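Local atomic coordinates of leucine aminopeptidase (Fimbriiglobus ruber, PDB entry 7D1B), a protein that probably converts N-terminal glutamine residues of peptides to pyroglutamate, as a zinc-binding glutaminyl cyclase of the M28 peptidase family. Residues S152-T157 against F235-A240; D52-Y57 against K321-V326; Y305-L310 against P315-G320. One frame throughout, in Å; residues are numbered along the deposited sequence. Where two conformers were deposited one is given.

Contact 1 (S152-T157 against F235-A240); sequences SANDGT and FAHDGA. With ZN (zinc ion), chain B.
A buried polar contact ties the turn leading into helix 153-167 to the loop that leaves strand 225-232, and the carboxamide of Asn154 carries nearly all of it, bonding through both of its ends to Ala236 and His237. OD1 accepts the backbone N-H of Ala236, N to OD1 2.9 Å, with the donor in the carbonyl plane on a lone pair. ND2 donates to the ring atom ND1 of His237, again at 2.9 Å from ND2 to ND1, but this bond is bent (137° at the hydrogen): the donor stands well out of the imidazole plane, and amide and ring are turned 77° against each other. The amide reaches the loop because its CG lies anti to the backbone N (chi1 -164°), and with both ends engaged it is held against flipping. The loop then folds into a type II turn from His237 to Ala240, which brings Ala240 CB over one face of the His237 ring, while NE2 of that ring bonds Asp302. In this M28 zinc-peptidase fold the turn before the helix also supplies a metal ligand: Asp155, the very next residue, points away from the loop and binds the zinc ion through OD2 at 2.0 Å, its OD1 being bonded to His130. The turn carrying it is pinned by two hydroxyls. Ser152 OG donates to Asp155 O at 2.7 Å, and Ser152 O is gripped from opposite faces of its plane by Asp155 N and Thr157 OG1.

Contact 2 (D52-Y57 against K321-V326); sequences DRAVKY and KQMVDV
Two helical segments pass each other with Ala54 and Met323 as the nearest pair of residues, their CA atoms 7.0 Å apart. They belong to helix 51-63 and the C-terminal helix 320-336, two of the helices that accompany the central mixed sheet in this alpha/beta fold of the M28 type, and the interface between them is small and apolar. The short side chain of Ala54 allows the approach: its CB points at the other helix and meets the end of Met323, with CE and SD each 3.9 Å from it. Met323 leaves its own helix with CG anti to the carbonyl carbon (chi1 -66°), runs extended through the next bond and then bends at chi3 (68°). This bend sets sulfur and methyl side by side against Ala54, where CE also comes within 3.9 Å of the backbone O of that residue. The side chain was modelled in two conformers, so these details hold for one of them. Beside Ala54, Val55 makes a looser contact at the flank, its CG2 4.5 Å from the Met323 sulfur. Met323 also touches Leu162 of helix 153-167 and Val58 one turn further along helix 51-63, so its side chain lies between its own helix and helices 51-63 and 153-167. Helix 51-63 is tied separately to the end of helix 153-167 by Arg53, whose NE forms a salt bridge with Glu165, and Tyr57 sets its hydroxyl against His168 in a hydrogen bond. On the far helix, one turn separates Lys321 from Asp325, and in one of the two conformers of Lys321, NZ lies 2.7 Å from Asp325 OD1, meeting that oxygen on its syn lone pair.

Contact 3 (Y305-L310 against P315-G320); sequences YKHWHL and PDKISG. With ZN (zinc ion), chain B.
Tyr305 makes the first touch with the 315-320 segment: its hydroxyl oxygen OH sits 3.5 Å from Lys317 CB, the two side chains crossing at about a right angle. Its CG is anti to the backbone N (chi1 175°), which carries the ring out along the loop until OH can bond Asp313. A type I turn from Tyr305 to Trp308 folds the backbone back, placing the His307 N over the centre of the Tyr305 ring. His307 follows, with one face of its imidazole covered by Lys317 in a CH-pi contact: CE is 3.5 Å from the ring centroid and only 18° off the normal. The bend of the lysine chain at chi2 brings CE over the face, with CD farther out near CD2 and NE2, and the bend at chi4 turns NZ off to a salt bridge with Asp316 OD2 in one of the two conformers of Asp316 (2.7 Å between NZ and OD2). NZ also bonds Ser312 O, and His307 is held through ND1 by Ser312 OG. Cut back to an alanine, Lys317 is likely to leave this His307 face without its cover and Asp316 without its charged mate. Both segments lie in the loop between strand 297-300 and helix 320-336, which in this M28-family enzyme carries the zinc ligand His309. Trp308 NE1 lies over the centre of the His309 ring, 3.3 Å above its plane, and donates to a water at 3.1 Å from NE1 to the water oxygen. That same water binds the zinc ion at 2.1 Å, next to His309 NE2 at 2.0 Å; Asp155 and Glu188 complete the site.

Overall arrangement
Along the chain contact 2 closes the widest loop, and contacts 1 and 3 lie inside it one after the other, contact 1 lying on the same side of the chain's centre as each of the others. Contacts 1 and 3 are neighbours, their centres about 5 Å apart, and share the zinc ion: one brings Asp155, the other His309. Ala236 O probably accepts a hydrogen bond from Ser319 N, joining them again away from the metal. Contact 2 lies about 10 Å from contact 1 and about 13 Å from contact 3, centre to centre. Gln322 NE2 reaches Phe235 O, and Met323 packs on Ile318. The loop carrying His309 leads on into helix 320-336 of contact 2.

Contact 1 (S152-T157 against F235-A240)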
loop_
_atom_site.group_PDB
_atom_site.type_symbol
_atom_site.label_atom_id
_atom_site.label_comp_id
_atom_site.label_asym_id
_atom_site.label_seq_id
_atom_site.Cartn_x
_atom_site.Cartn_y
_atom_site.Cartn_z
ATOM N N SER A 152 11.581 -8.286 -1.006
ATOM C CA SER A 152 10.166 -7.906 -1.065
ATOM C C SER A 152 9.930 -6.643 -1.910
ATOM O O SER A 152 9.133 -5.792 -1.542
ATOM C CB SER A 152 9.623 -7.720 0.360
ATOM O OG SER A 152 8.220 -7.752 0.406
ATOM N N ALA A 153 10.611 -6.514 -3.056
ATOM C CA ALA A 153 10.591 -5.235 -3.775
ATOM C C ALA A 153 9.187 -4.829 -4.219
ATOM O O ALA A 153 8.825 -3.652 -4.124
ATOM C CB ALA A 153 11.500 -5.292 -4.992
ATOM N N ASN A 154 8.403 -5.767 -4.742
ATOM C CA ASN A 154 7.070 -5.472 -5.257
ATOM C C ASN A 154 5.983 -5.680 -4.209
ATOM O O ASN A 154 4.802 -5.684 -4.547
ATOM C CB ASN A 154 6.794 -6.355 -6.476
ATOM C CG ASN A 154 5.617 -5.871 -7.320
ATOM O OD1 ASN A 154 5.360 -4.663 -7.445
ATOM N ND2 ASN A 154 4.907 -6.818 -7.925
ATOM N N ASP A 155 6.354 -5.868 -2.950
ATOM C CA ASP A 155 5.434 -6.365 -1.936
ATOM C C ASP A 155 5.607 -5.456 -0.726
ATOM O O ASP A 155 6.519 -5.635 0.090
ATOM C CB ASP A 155 5.793 -7.822 -1.698
ATOM C CG ASP A 155 4.864 -8.531 -0.740
ATOM O OD1 ASP A 155 4.039 -7.886 -0.058
ATOM O OD2 ASP A 155 4.983 -9.795 -0.642
ATOM N N GLY A 156 4.758 -4.436 -0.640
ATOM C CA GLY A 156 4.905 -3.363 0.332
ATOM C C GLY A 156 5.886 -2.300 -0.116
ATOM O O GLY A 156 5.530 -1.123 -0.218
ATOM N N THR A 157 7.117 -2.712 -0.432
ATOM C CA THR A 157 8.184 -1.757 -0.706
ATOM C C THR A 157 7.776 -0.819 -1.831
ATOM O O THR A 157 7.962 0.398 -1.735
ATOM C CB THR A 157 9.471 -2.496 -1.075
ATOM O OG1 THR A 157 9.703 -3.545 -0.130
ATOM C CG2 THR A 157 10.636 -1.536 -1.053
ATOM N N PHE A 235 1.859 -4.544 -7.423
ATOM C CA PHE A 235 1.235 -3.746 -8.471
ATOM C C PHE A 235 2.220 -3.140 -9.448
ATOM O O PHE A 235 1.774 -2.527 -10.418
ATOM C CB PHE A 235 0.431 -2.581 -7.851
ATOM C CG PHE A 235 1.304 -1.524 -7.258
ATOM C CD1 PHE A 235 1.765 -1.632 -5.958
ATOM C CD2 PHE A 235 1.700 -0.419 -8.007
ATOM C CE1 PHE A 235 2.640 -0.697 -5.424
ATOM C CE2 PHE A 235 2.570 0.529 -7.477
ATOM C CZ PHE A 235 3.028 0.392 -6.177
ATOM N N ALA A 236 3.530 -3.242 -9.206
ATOM C CA ALA A 236 4.493 -2.379 -9.869
ATOM C C ALA A 236 5.346 -3.096 -10.899
ATOM O O ALA A 236 6.246 -2.475 -11.473
ATOM C CB ALA A 236 5.379 -1.689 -8.829
ATOM N N HIS A 237 5.091 -4.378 -11.140
ATOM C CA HIS A 237 5.875 -5.140 -12.104
ATOM C C HIS A 237 5.471 -4.817 -13.541
ATOM O O HIS A 237 4.371 -4.322 -13.832
ATOM C CB HIS A 237 5.753 -6.641 -11.822
ATOM C CG HIS A 237 4.352 -7.113 -11.640
ATOM N ND1 HIS A 237 3.591 -6.768 -10.541
ATOM C CD2 HIS A 237 3.581 -7.930 -12.399
ATOM C CE1 HIS A 237 2.412 -7.361 -10.633
ATOM N NE2 HIS A 237 2.380 -8.070 -11.750
ATOM N N ASP A 238 6.387 -5.125 -14.452
ATOM C CA ASP A 238 6.205 -4.868 -15.877
ATOM C C ASP A 238 5.056 -5.715 -16.415
ATOM O O ASP A 238 5.074 -6.938 -16.296
ATOM C CB ASP A 238 7.519 -5.253 -16.563
ATOM C CG ASP A 238 7.568 -4.871 -18.020
ATOM O OD1 ASP A 238 6.793 -4.006 -18.469
ATOM O OD2 ASP A 238 8.440 -5.430 -18.721
ATOM N N GLY A 239 4.066 -5.077 -17.034
ATOM C CA GLY A 239 2.972 -5.840 -17.599
ATOM C C GLY A 239 1.979 -6.335 -16.576
ATOM O O GLY A 239 1.212 -7.260 -16.869
ATOM N N ALA A 240 1.946 -5.725 -15.389
ATOM C CA ALA A 240 1.020 -6.154 -14.348
ATOM C C ALA A 240 -0.416 -6.182 -14.861
ATOM O O ALA A 240 -0.827 -5.353 -15.686
ATOM C CB ALA A 240 1.109 -5.192 -13.159
HETATM ZN ZN ZN B . 3.878 -10.668 0.724
HETATM O O HOH W 1 1.971 -10.663 -0.171
#

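Contact 2 (D52-Y57 against K321-V326)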
loop_
_atom_site.group_PDB
_atom_site.type_symbol
_atom_site.label_atom_id
_atom_site.label_comp_id
_atom_site.label_asym_id
_atom_site.label_seq_id
_atom_site.Cartn_x
_atom_site.Cartn_y
_atom_site.Cartn_z
ATOM N N ASP A 52 12.121 6.944 -13.186
ATOM C CA ASP A 52 13.439 6.536 -12.718
ATOM C C ASP A 52 13.601 6.831 -11.239
ATOM O O ASP A 52 14.176 6.028 -10.499
ATOM C CB ASP A 52 14.512 7.231 -13.548
ATOM C CG ASP A 52 14.438 6.842 -14.998
ATOM O OD1 ASP A 52 14.255 5.637 -15.277
ATOM O OD2 ASP A 52 14.514 7.737 -15.853
ATOM N N ARG A 53 13.090 7.978 -10.785
ATOM C CA ARG A 53 13.155 8.305 -9.368
ATOM C C ARG A 53 12.319 7.329 -8.548
ATOM O O ARG A 53 12.743 6.884 -7.472
ATOM C CB ARG A 53 12.718 9.755 -9.169
ATOM C CG ARG A 53 12.891 10.235 -7.746
ATOM C CD ARG A 53 12.747 11.751 -7.626
ATOM N NE ARG A 53 11.421 12.167 -8.077
ATOM C CZ ARG A 53 11.049 13.426 -8.255
ATOM N NH1 ARG A 53 11.911 14.405 -8.022
ATOM N NH2 ARG A 53 9.822 13.704 -8.671
ATOM N N ALA A 54 11.139 6.962 -9.054
ATOM C CA ALA A 54 10.304 6.000 -8.345
ATOM C C ALA A 54 11.030 4.670 -8.155
ATOM O O ALA A 54 11.007 4.081 -7.056
ATOM C CB ALA A 54 8.987 5.828 -9.106
ATOM N N VAL A 55 11.690 4.174 -9.214
ATOM C CA VAL A 55 12.435 2.923 -9.073
ATOM C C VAL A 55 13.609 3.097 -8.116
ATOM O O VAL A 55 13.926 2.187 -7.330
ATOM C CB VAL A 55 12.879 2.392 -10.446
ATOM C CG1 VAL A 55 13.820 1.213 -10.284
ATOM C CG2 VAL A 55 11.666 2.005 -11.263
ATOM N N LYS A 56 14.271 4.261 -8.166
ATOM C CA LYS A 56 15.370 4.531 -7.246
ATOM C C LYS A 56 14.908 4.447 -5.801
ATOM O O LYS A 56 15.654 3.982 -4.938
ATOM C CB LYS A 56 15.989 5.899 -7.543
ATOM C CG LYS A 56 17.077 6.352 -6.571
ATOM C CD LYS A 56 17.504 7.807 -6.822
ATOM C CE LYS A 56 16.462 8.792 -6.290
ATOM N NZ LYS A 56 16.813 10.227 -6.510
ATOM N N TYR A 57 13.688 4.899 -5.511
ATOM C CA TYR A 57 13.182 4.778 -4.143
ATOM C C TYR A 57 12.954 3.316 -3.759
ATOM O O TYR A 57 13.202 2.936 -2.608
ATOM C CB TYR A 57 11.918 5.623 -3.954
ATOM C CG TYR A 57 12.165 7.110 -3.974
ATOM C CD1 TYR A 57 13.302 7.648 -3.395
ATOM C CD2 TYR A 57 11.252 7.976 -4.560
ATOM C CE1 TYR A 57 13.524 9.009 -3.396
ATOM C CE2 TYR A 57 11.461 9.341 -4.565
ATOM C CZ TYR A 57 12.605 9.856 -3.996
ATOM O OH TYR A 57 12.839 11.216 -3.998
ATOM N N LYS A 321 7.494 2.815 -15.440
ATOM C CA LYS A 321 6.295 3.228 -16.159
ATOM C C LYS A 321 5.040 2.715 -15.467
ATOM O O LYS A 321 4.040 3.431 -15.360
ATOM C CB LYS A 321 6.345 2.738 -17.604
ATOM C CG LYS A 321 4.964 2.724 -18.305
ATOM C CD LYS A 321 4.424 4.035 -18.856
ATOM C CE LYS A 321 3.093 3.762 -19.548
ATOM N NZ LYS A 321 2.244 4.964 -19.610
ATOM N N GLN A 322 5.074 1.477 -14.979
ATOM C CA GLN A 322 3.935 0.941 -14.247
ATOM C C GLN A 322 3.685 1.739 -12.971
ATOM O O GLN A 322 2.526 2.048 -12.635
ATOM C CB GLN A 322 4.189 -0.532 -13.943
ATOM C CG GLN A 322 3.105 -1.223 -13.128
ATOM C CD GLN A 322 1.737 -1.237 -13.792
ATOM O OE1 GLN A 322 1.605 -1.085 -15.017
ATOM N NE2 GLN A 322 0.698 -1.426 -12.991
ATOM N N MET A 323 4.757 2.115 -12.261
ATOM C CA MET A 323 4.596 2.937 -11.068
ATOM C C MET A 323 3.950 4.274 -11.408
ATOM O O MET A 323 3.056 4.735 -10.700
ATOM C CB MET A 323 5.948 3.158 -10.397
ATOM C CG MET A 323 6.533 1.896 -9.854
ATOM S SD MET A 323 7.943 2.069 -8.787
ATOM C CE MET A 323 7.284 2.855 -7.317
ATOM N N VAL A 324 4.412 4.921 -12.482
ATOM C CA VAL A 324 3.870 6.218 -12.885
ATOM C C VAL A 324 2.397 6.093 -13.255
ATOM O O VAL A 324 1.577 6.947 -12.890
ATOM C CB VAL A 324 4.709 6.810 -14.040
ATOM C CG1 VAL A 324 3.949 7.945 -14.744
ATOM C CG2 VAL A 324 6.075 7.280 -13.535
ATOM N N ASP A 325 2.037 5.035 -13.992
ATOM C CA ASP A 325 0.639 4.839 -14.363
ATOM C C ASP A 325 -0.240 4.738 -13.121
ATOM O O ASP A 325 -1.291 5.388 -13.025
ATOM C CB ASP A 325 0.477 3.559 -15.178
ATOM C CG ASP A 325 0.811 3.700 -16.636
ATOM O OD1 ASP A 325 1.149 4.797 -17.116
ATOM O OD2 ASP A 325 0.744 2.661 -17.308
ATOM N N VAL A 326 0.167 3.902 -12.157
ATOM C CA VAL A 326 -0.632 3.763 -10.942
ATOM C C VAL A 326 -0.677 5.078 -10.168
ATOM O O VAL A 326 -1.741 5.481 -9.666
ATOM C CB VAL A 326 -0.142 2.572 -10.106
ATOM C CG1 VAL A 326 -0.842 2.515 -8.752
ATOM C CG2 VAL A 326 -0.365 1.266 -10.886
#

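Contact 3 (Y305-L310 against P315-G320)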
loop_
_atom_site.group_PDB
_atom_site.type_symbol
_atom_site.label_atom_id
_atom_site.label_comp_id
_atom_site.label_asym_id
_atom_site.label_seq_id
_atom_site.Cartn_x
_atom_site.Cartn_y
_atom_site.Cartn_z
ATOM N N TYR A 305 1.566 -12.073 -9.666
ATOM C CA TYR A 305 2.963 -11.670 -9.733
ATOM C C TYR A 305 3.869 -12.888 -9.596
ATOM O O TYR A 305 3.788 -13.637 -8.616
ATOM C CB TYR A 305 3.243 -10.710 -8.588
ATOM C CG TYR A 305 4.684 -10.280 -8.448
ATOM C CD1 TYR A 305 5.426 -9.853 -9.551
ATOM C CD2 TYR A 305 5.302 -10.276 -7.199
ATOM C CE1 TYR A 305 6.745 -9.422 -9.402
ATOM C CE2 TYR A 305 6.608 -9.850 -7.044
ATOM C CZ TYR A 305 7.325 -9.418 -8.145
ATOM O OH TYR A 305 8.619 -8.957 -8.015
ATOM N N LYS A 306 4.755 -13.070 -10.573
ATOM C CA LYS A 306 5.477 -14.329 -10.667
ATOM C C LYS A 306 6.574 -14.474 -9.626
ATOM O O LYS A 306 7.022 -15.595 -9.389
ATOM C CB LYS A 306 6.048 -14.558 -12.069
ATOM C CG LYS A 306 7.145 -13.633 -12.463
ATOM C CD LYS A 306 7.629 -13.934 -13.876
ATOM C CE LYS A 306 6.542 -13.637 -14.897
ATOM N NZ LYS A 306 7.078 -13.682 -16.289
ATOM N N HIS A 307 7.034 -13.387 -9.011
ATOM C CA HIS A 307 8.098 -13.462 -8.018
ATOM C C HIS A 307 7.582 -13.353 -6.592
ATOM O O HIS A 307 8.365 -13.107 -5.664
ATOM C CB HIS A 307 9.198 -12.454 -8.336
ATOM C CG HIS A 307 9.760 -12.663 -9.692
ATOM N ND1 HIS A 307 10.650 -13.680 -9.969
ATOM C CD2 HIS A 307 9.475 -12.066 -10.873
ATOM C CE1 HIS A 307 10.930 -13.661 -11.259
ATOM N NE2 HIS A 307 10.229 -12.695 -11.826
ATOM N N TRP A 308 6.277 -13.541 -6.406
ATOM C CA TRP A 308 5.653 -13.431 -5.092
ATOM C C TRP A 308 6.309 -14.367 -4.081
ATOM O O TRP A 308 6.350 -15.588 -4.281
ATOM C CB TRP A 308 4.189 -13.793 -5.257
ATOM C CG TRP A 308 3.387 -13.725 -3.991
ATOM C CD1 TRP A 308 3.164 -12.630 -3.204
ATOM C CD2 TRP A 308 2.670 -14.810 -3.388
ATOM N NE1 TRP A 308 2.345 -12.973 -2.153
ATOM C CE2 TRP A 308 2.021 -14.300 -2.246
ATOM C CE3 TRP A 308 2.503 -16.163 -3.714
ATOM C CZ2 TRP A 308 1.232 -15.102 -1.410
ATOM C CZ3 TRP A 308 1.725 -16.957 -2.885
ATOM C CH2 TRP A 308 1.093 -16.421 -1.755
ATOM N N HIS A 309 6.829 -13.779 -3.005
ATOM C CA HIS A 309 7.455 -14.530 -1.916
ATOM C C HIS A 309 8.607 -15.412 -2.397
ATOM O O HIS A 309 8.890 -16.461 -1.800
ATOM C CB HIS A 309 6.407 -15.280 -1.089
ATOM C CG HIS A 309 5.470 -14.345 -0.389
ATOM N ND1 HIS A 309 4.356 -14.759 0.309
ATOM C CD2 HIS A 309 5.505 -12.990 -0.273
ATOM C CE1 HIS A 309 3.727 -13.691 0.786
ATOM N NE2 HIS A 309 4.419 -12.610 0.475
ATOM N N LEU A 310 9.301 -14.968 -3.450
ATOM C CA LEU A 310 10.547 -15.565 -3.916
ATOM C C LEU A 310 11.686 -14.579 -3.718
ATOM O O LEU A 310 11.484 -13.359 -3.716
ATOM C CB LEU A 310 10.483 -15.966 -5.399
ATOM C CG LEU A 310 9.424 -17.012 -5.734
ATOM C CD1 LEU A 310 9.401 -17.291 -7.243
ATOM C CD2 LEU A 310 9.672 -18.313 -4.971
ATOM N N PRO A 315 14.459 -5.241 -6.896
ATOM C CA PRO A 315 14.134 -3.979 -7.593
ATOM C C PRO A 315 14.137 -4.072 -9.109
ATOM O O PRO A 315 13.419 -3.298 -9.759
ATOM C CB PRO A 315 15.193 -3.004 -7.063
ATOM C CG PRO A 315 15.434 -3.505 -5.674
ATOM C CD PRO A 315 15.444 -5.012 -5.820
ATOM N N ASP A 316 14.919 -4.979 -9.708
ATOM C CA ASP A 316 14.915 -5.094 -11.164
ATOM C C ASP A 316 13.596 -5.619 -11.719
ATOM O O ASP A 316 13.396 -5.576 -12.940
ATOM C CB ASP A 316 16.024 -6.036 -11.602
ATOM C CG ASP A 316 15.923 -7.365 -10.918
ATOM O OD1 ASP A 316 16.339 -7.455 -9.744
ATOM O OD2 ASP A 316 15.369 -8.298 -11.524
ATOM N N LYS A 317 12.683 -6.077 -10.865
ATOM C CA LYS A 317 11.362 -6.491 -11.327
ATOM C C LYS A 317 10.380 -5.333 -11.413
ATOM O O LYS A 317 9.262 -5.520 -11.902
ATOM C CB LYS A 317 10.778 -7.564 -10.400
ATOM C CG LYS A 317 11.688 -8.767 -10.173
ATOM C CD LYS A 317 12.118 -9.441 -11.487
ATOM C CE LYS A 317 12.919 -10.721 -11.242
ATOM N NZ LYS A 317 14.130 -10.464 -10.423
ATOM N N ILE A 318 10.753 -4.162 -10.940
ATOM C CA ILE A 318 9.839 -3.027 -10.890
ATOM C C ILE A 318 9.909 -2.255 -12.200
ATOM O O ILE A 318 10.999 -1.975 -12.705
ATOM C CB ILE A 318 10.195 -2.105 -9.716
ATOM C CG1 ILE A 318 10.215 -2.887 -8.398
ATOM C CG2 ILE A 318 9.237 -0.914 -9.672
ATOM C CD1 ILE A 318 8.913 -3.623 -8.083
ATOM N N SER A 319 8.754 -1.900 -12.748
ATOM C CA SER A 319 8.673 -1.035 -13.917
ATOM C C SER A 319 8.355 0.396 -13.473
ATOM O O SER A 319 7.299 0.648 -12.879
ATOM C CB SER A 319 7.581 -1.547 -14.849
ATOM O OG SER A 319 7.196 -0.520 -15.743
ATOM N N GLY A 320 9.241 1.338 -13.790
ATOM C CA GLY A 320 8.946 2.730 -13.482
ATOM C C GLY A 320 7.708 3.243 -14.190
ATOM O O GLY A 320 6.943 4.020 -13.622
HETATM ZN ZN ZN B . 3.878 -10.668 0.724
HETATM O O HOH W 1 1.971 -10.663 -0.171
#